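PDB 1SH8: DUF4442 domain-containing protein from Pseudomonas aeruginosa, which is of unknown function but is probably a thioesterase of the hotdog-fold superfamily. Local coordinates for residues 60-65 against 83-88; 127-132 against 136-141. One frame throughout, in Å; residues are numbered along the deposited sequence.

Contact 1. Residues 60-65 against 83-88; sequences LAELPG and KEMTLR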
# COMPACT_ATOMS: atom_id res chain seq x y z
N LEU A 60 2.28 -0.59 -7.08
CA LEU A 60 2.69 0.02 -8.35
C LEU A 60 3.10 1.48 -8.15
O LEU A 60 4.09 1.93 -8.71
CB LEU A 60 1.56 -0.05 -9.37
CG LEU A 60 1.86 0.63 -10.71
CD1 LEU A 60 3.04 -0.06 -11.38
CD2 LEU A 60 0.63 0.58 -11.60
N ALA A 61 2.31 2.21 -7.36
CA ALA A 61 2.57 3.62 -7.11
C ALA A 61 3.77 3.88 -6.20
O ALA A 61 4.44 4.90 -6.33
CB ALA A 61 1.32 4.27 -6.51
N GLU A 62 4.03 2.95 -5.29
CA GLU A 62 5.12 3.08 -4.33
C GLU A 62 6.51 2.70 -4.84
O GLU A 62 7.51 3.35 -4.52
CB GLU A 62 4.78 2.24 -3.08
CG GLU A 62 5.68 2.44 -1.85
CD GLU A 62 7.06 1.80 -1.96
OE1 GLU A 62 7.20 0.73 -2.60
OE2 GLU A 62 8.01 2.36 -1.36
N LEU A 63 6.58 1.63 -5.64
CA LEU A 63 7.85 1.12 -6.13
C LEU A 63 8.74 2.08 -6.92
O LEU A 63 9.97 1.94 -6.89
CB LEU A 63 7.62 -0.16 -6.94
CG LEU A 63 8.83 -1.11 -6.92
CD1 LEU A 63 9.04 -1.62 -5.51
CD2 LEU A 63 8.58 -2.27 -7.87
N PRO A 64 8.16 3.06 -7.63
CA PRO A 64 9.03 3.98 -8.37
C PRO A 64 10.10 4.64 -7.50
O PRO A 64 11.17 5.00 -7.99
CB PRO A 64 8.05 4.99 -8.96
CG PRO A 64 6.87 4.12 -9.28
CD PRO A 64 6.75 3.26 -8.02
N GLY A 65 9.82 4.80 -6.21
CA GLY A 65 10.80 5.40 -5.32
C GLY A 65 12.04 4.53 -5.24
O GLY A 65 13.16 5.03 -5.28
N LYS A 83 8.71 7.23 3.68
CA LYS A 83 8.32 7.80 4.97
C LYS A 83 6.80 7.92 5.12
O LYS A 83 6.25 7.59 6.16
CB LYS A 83 8.94 9.19 5.15
CG LYS A 83 10.47 9.21 5.11
CD LYS A 83 11.08 8.21 6.08
CE LYS A 83 10.67 8.50 7.52
NZ LYS A 83 11.26 7.50 8.46
N GLU A 84 6.15 8.43 4.08
CA GLU A 84 4.70 8.56 4.09
C GLU A 84 4.19 8.63 2.67
O GLU A 84 4.92 9.03 1.76
CB GLU A 84 4.22 9.75 4.92
CG GLU A 84 5.08 10.98 4.87
CD GLU A 84 4.67 12.00 5.93
OE1 GLU A 84 4.79 11.71 7.14
OE2 GLU A 84 4.21 13.10 5.55
N MET A 85 2.94 8.24 2.48
CA MET A 85 2.37 8.22 1.15
C MET A 85 0.85 8.27 1.19
O MET A 85 0.22 7.65 2.05
CB MET A 85 2.83 6.95 0.42
CG MET A 85 2.34 6.79 -1.01
SD MET A 85 3.12 5.37 -1.87
CE MET A 85 4.74 5.61 -1.52
N THR A 86 0.29 9.04 0.26
CA THR A 86 -1.14 9.18 0.11
C THR A 86 -1.48 8.62 -1.26
O THR A 86 -0.80 8.92 -2.24
CB THR A 86 -1.57 10.66 0.17
OG1 THR A 86 -1.31 11.17 1.48
CG2 THR A 86 -3.05 10.81 -0.16
N LEU A 87 -2.52 7.78 -1.32
CA LEU A 87 -2.97 7.18 -2.58
C LEU A 87 -4.44 7.52 -2.74
O LEU A 87 -5.26 7.15 -1.90
CB LEU A 87 -2.78 5.66 -2.55
CG LEU A 87 -3.20 4.89 -3.81
CD1 LEU A 87 -2.40 5.38 -5.02
CD2 LEU A 87 -2.99 3.39 -3.60
N ARG A 88 -4.78 8.23 -3.81
CA ARG A 88 -6.16 8.63 -4.07
C ARG A 88 -6.74 7.80 -5.21
O ARG A 88 -6.17 7.74 -6.30
CB ARG A 88 -6.22 10.12 -4.42
CG ARG A 88 -5.50 11.03 -3.43
CD ARG A 88 -5.56 12.50 -3.86
NE ARG A 88 -4.48 13.30 -3.27
CZ ARG A 88 -4.47 13.77 -2.02
NH1 ARG A 88 -5.50 13.55 -1.21
NH2 ARG A 88 -3.43 14.47 -1.59

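Contact 2. Residues 127-132 against 136-141; sequences LQLTDE and VVAESA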
# COMPACT_ATOMS: atom_id res chain seq x y z
N LEU A 127 2.66 10.99 -8.54
CA LEU A 127 2.40 10.20 -9.74
C LEU A 127 0.96 9.90 -10.08
O LEU A 127 0.07 9.99 -9.23
CB LEU A 127 3.14 8.87 -9.61
CG LEU A 127 4.54 8.90 -8.98
CD1 LEU A 127 5.07 7.48 -8.85
CD2 LEU A 127 5.47 9.75 -9.82
N GLN A 128 0.75 9.52 -11.34
CA GLN A 128 -0.56 9.13 -11.83
C GLN A 128 -0.45 7.71 -12.37
O GLN A 128 0.51 7.37 -13.06
CB GLN A 128 -1.01 10.03 -12.98
CG GLN A 128 -1.17 11.49 -12.65
CD GLN A 128 -1.84 12.25 -13.77
OE1 GLN A 128 -1.44 12.14 -14.93
NE2 GLN A 128 -2.86 13.03 -13.43
N LEU A 129 -1.42 6.88 -12.02
CA LEU A 129 -1.46 5.51 -12.50
C LEU A 129 -2.52 5.52 -13.59
O LEU A 129 -3.61 6.06 -13.39
CB LEU A 129 -1.85 4.54 -11.38
CG LEU A 129 -0.73 4.07 -10.45
CD1 LEU A 129 0.03 5.25 -9.87
CD2 LEU A 129 -1.34 3.20 -9.35
N THR A 130 -2.21 4.95 -14.75
CA THR A 130 -3.14 4.96 -15.86
C THR A 130 -3.46 3.58 -16.42
O THR A 130 -2.64 2.67 -16.32
CB THR A 130 -2.59 5.83 -17.01
OG1 THR A 130 -1.35 5.28 -17.48
CG2 THR A 130 -2.35 7.26 -16.53
N ASP A 131 -4.64 3.44 -17.00
CA ASP A 131 -5.00 2.16 -17.60
C ASP A 131 -4.63 2.18 -19.09
O ASP A 131 -4.05 3.15 -19.58
CB ASP A 131 -6.49 1.84 -17.41
CG ASP A 131 -7.41 2.82 -18.10
OD1 ASP A 131 -6.98 3.51 -19.05
OD2 ASP A 131 -8.59 2.88 -17.69
N GLU A 132 -4.95 1.11 -19.80
CA GLU A 132 -4.61 0.98 -21.22
C GLU A 132 -5.15 2.07 -22.15
O GLU A 132 -4.66 2.23 -23.27
CB GLU A 132 -5.03 -0.40 -21.72
CG GLU A 132 -4.15 -1.52 -21.14
CD GLU A 132 -4.70 -2.91 -21.40
OE1 GLU A 132 -5.13 -3.17 -22.55
OE2 GLU A 132 -4.70 -3.75 -20.46
N VAL A 136 -6.73 8.06 -15.86
CA VAL A 136 -6.07 8.10 -14.56
C VAL A 136 -6.94 7.37 -13.55
O VAL A 136 -8.03 7.83 -13.20
CB VAL A 136 -5.85 9.56 -14.12
CG1 VAL A 136 -5.25 9.61 -12.72
CG2 VAL A 136 -4.92 10.25 -15.11
N VAL A 137 -6.48 6.21 -13.08
CA VAL A 137 -7.25 5.42 -12.14
C VAL A 137 -6.94 5.73 -10.68
O VAL A 137 -7.77 5.48 -9.80
CB VAL A 137 -7.06 3.91 -12.40
CG1 VAL A 137 -7.48 3.57 -13.83
CG2 VAL A 137 -5.60 3.51 -12.15
N ALA A 138 -5.75 6.27 -10.43
CA ALA A 138 -5.33 6.61 -9.07
C ALA A 138 -4.18 7.60 -9.16
O ALA A 138 -3.47 7.65 -10.16
CB ALA A 138 -4.89 5.36 -8.32
N GLU A 139 -4.00 8.38 -8.10
CA GLU A 139 -2.92 9.36 -8.04
C GLU A 139 -2.29 9.29 -6.66
O GLU A 139 -2.99 9.22 -5.65
CB GLU A 139 -3.49 10.76 -8.32
CG GLU A 139 -4.04 10.89 -9.74
CD GLU A 139 -4.57 12.27 -10.04
OE1 GLU A 139 -5.66 12.63 -9.55
OE2 GLU A 139 -3.88 13.02 -10.79
N SER A 140 -0.96 9.32 -6.62
CA SER A 140 -0.24 9.23 -5.35
C SER A 140 0.73 10.38 -5.11
O SER A 140 1.17 11.06 -6.03
CB SER A 140 0.55 7.92 -5.29
OG SER A 140 1.57 7.89 -6.28
N ALA A 141 1.06 10.58 -3.84
CA ALA A 141 2.01 11.60 -3.41
C ALA A 141 2.80 10.89 -2.31
O ALA A 141 2.21 10.39 -1.34
CB ALA A 141 1.29 12.82 -2.85

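Contact 1. Residues 60-65 against 83-88
The end of M85 lies against the aliphatic part of E62, its methyl CE 3.3 Å from E62 CG, a tight approach for two carbons. E62 CB lies 3.7 Å from M85 SD, so the thioether meets the first two methylenes of the glutamate and not its carboxylate. The two side chains cross at roughly a right angle. M85 reaches out from the strand nearly fully extended as far as its sulfur and bends only at the last bond (chi3 -48°), which lays CE across E62. A thinner second contact lies further along the strand, where L87 CD1 touches A61 CB at 4.2 Å. No hydrogen bond joins the two segments, and all four touching residues are buried.

E62 leaves the backbone with CG anti to N (chi1 -170°) and then bends at chi2, carrying the carboxylate beyond the methionine. There OE1 is hydrogen-bonded to the hydroxyl of Y53 of the second subunit, so this oxygen of a buried carboxylate finds its partner across the dimer interface. The backbone of this helical residue is held too: E62 O accepts G65 N at 3.2 Å and also bonds the hydroxyl of Y144, where helix 54-62 gives way to helix 64-72.

M85 and L87 alternate with E84, T86 and R88, whose side chains leave the other face of strand 78-89. That strand pairs with 136-148, a classic beta bulge setting K83 and E84 opposite L143, and on its other edge it pairs antiparallel with its counterpart in the second subunit. Helix 54-62 thus packs on this sheet, while L60 and P64 lean on strands 35-40 and 97-102.

Contact 2. Residues 127-132 against 136-141
Q128 and E139 stand opposite each other as a non-hydrogen-bonded antiparallel pair, and their side chains run side by side in the same direction. Both begin alike, with CG beside the backbone N and the chain extended beyond it. From CB the glutamine passes to CG, which lies 3.6 Å from E139 OE2. Its next carbon, CD, lies between E139 OE2, at 3.7 Å, and V136 CG2, at 3.9 Å, and OE1 keeps a similar distance from that methyl. At the tip NE2 donates to E139 OE2 over 2.8 Å in a nearly straight bond (171° at the hydrogen). The acceptor lies almost in the amide plane, but the donor meets OE2 on its anti side and 35° out of the carboxylate plane, and the two flat groups are turned 46° against each other. The other oxygen of E139, OE1, forms a salt bridge with R90, so the carboxylate is held from both ends.

On either side of this pair along the strands the backbones are joined. Reciprocal bonds link L127 and S140, S140 N to L127 O measuring 2.9 Å, while L129 N donates to A138 O, and L129 O in turn accepts V137 N. On the face carrying L127, L129, A138 and S140, L129 CD2 lies 4.3 Å from A138 CB, the leucine also touching A61 of helix 54-62. At the bulge V137 CG2 lies beside L129 CB, 4.0 Å away. Beyond L129 the register slips by one residue, so T130 faces V136, its CG2 touching the valine's CG2.

D131 OD1 takes the backbone N-H groups of Q133 and E135, holding the intervening turn. The whole is a bulged beta hairpin of strands 120-130 and 136-148, within the antiparallel sheet that wraps the central helix of a hotdog fold.

How the contacts relate
Along the chain from the N terminus, contact 1 comes first: 17 residues, among them the rest of helix 64-72 and the start of strand 78-89, separate its segments, and the strand then packs against helix 54-62, closing a loop that brings helix onto sheet. Contact 2 follows later as a hairpin with three residues between its segments. The two are in series, neither enclosing nor crossing the other, yet they meet in space, their centres 11 Å apart. Strand 136-148 joins them, since R88 N lies 2.8 Å from E139 O and T86 N pairs likewise with A141 O. Helix 54-62, strand 78-89 and the hairpin 120-130/136-148 are thereby tied together.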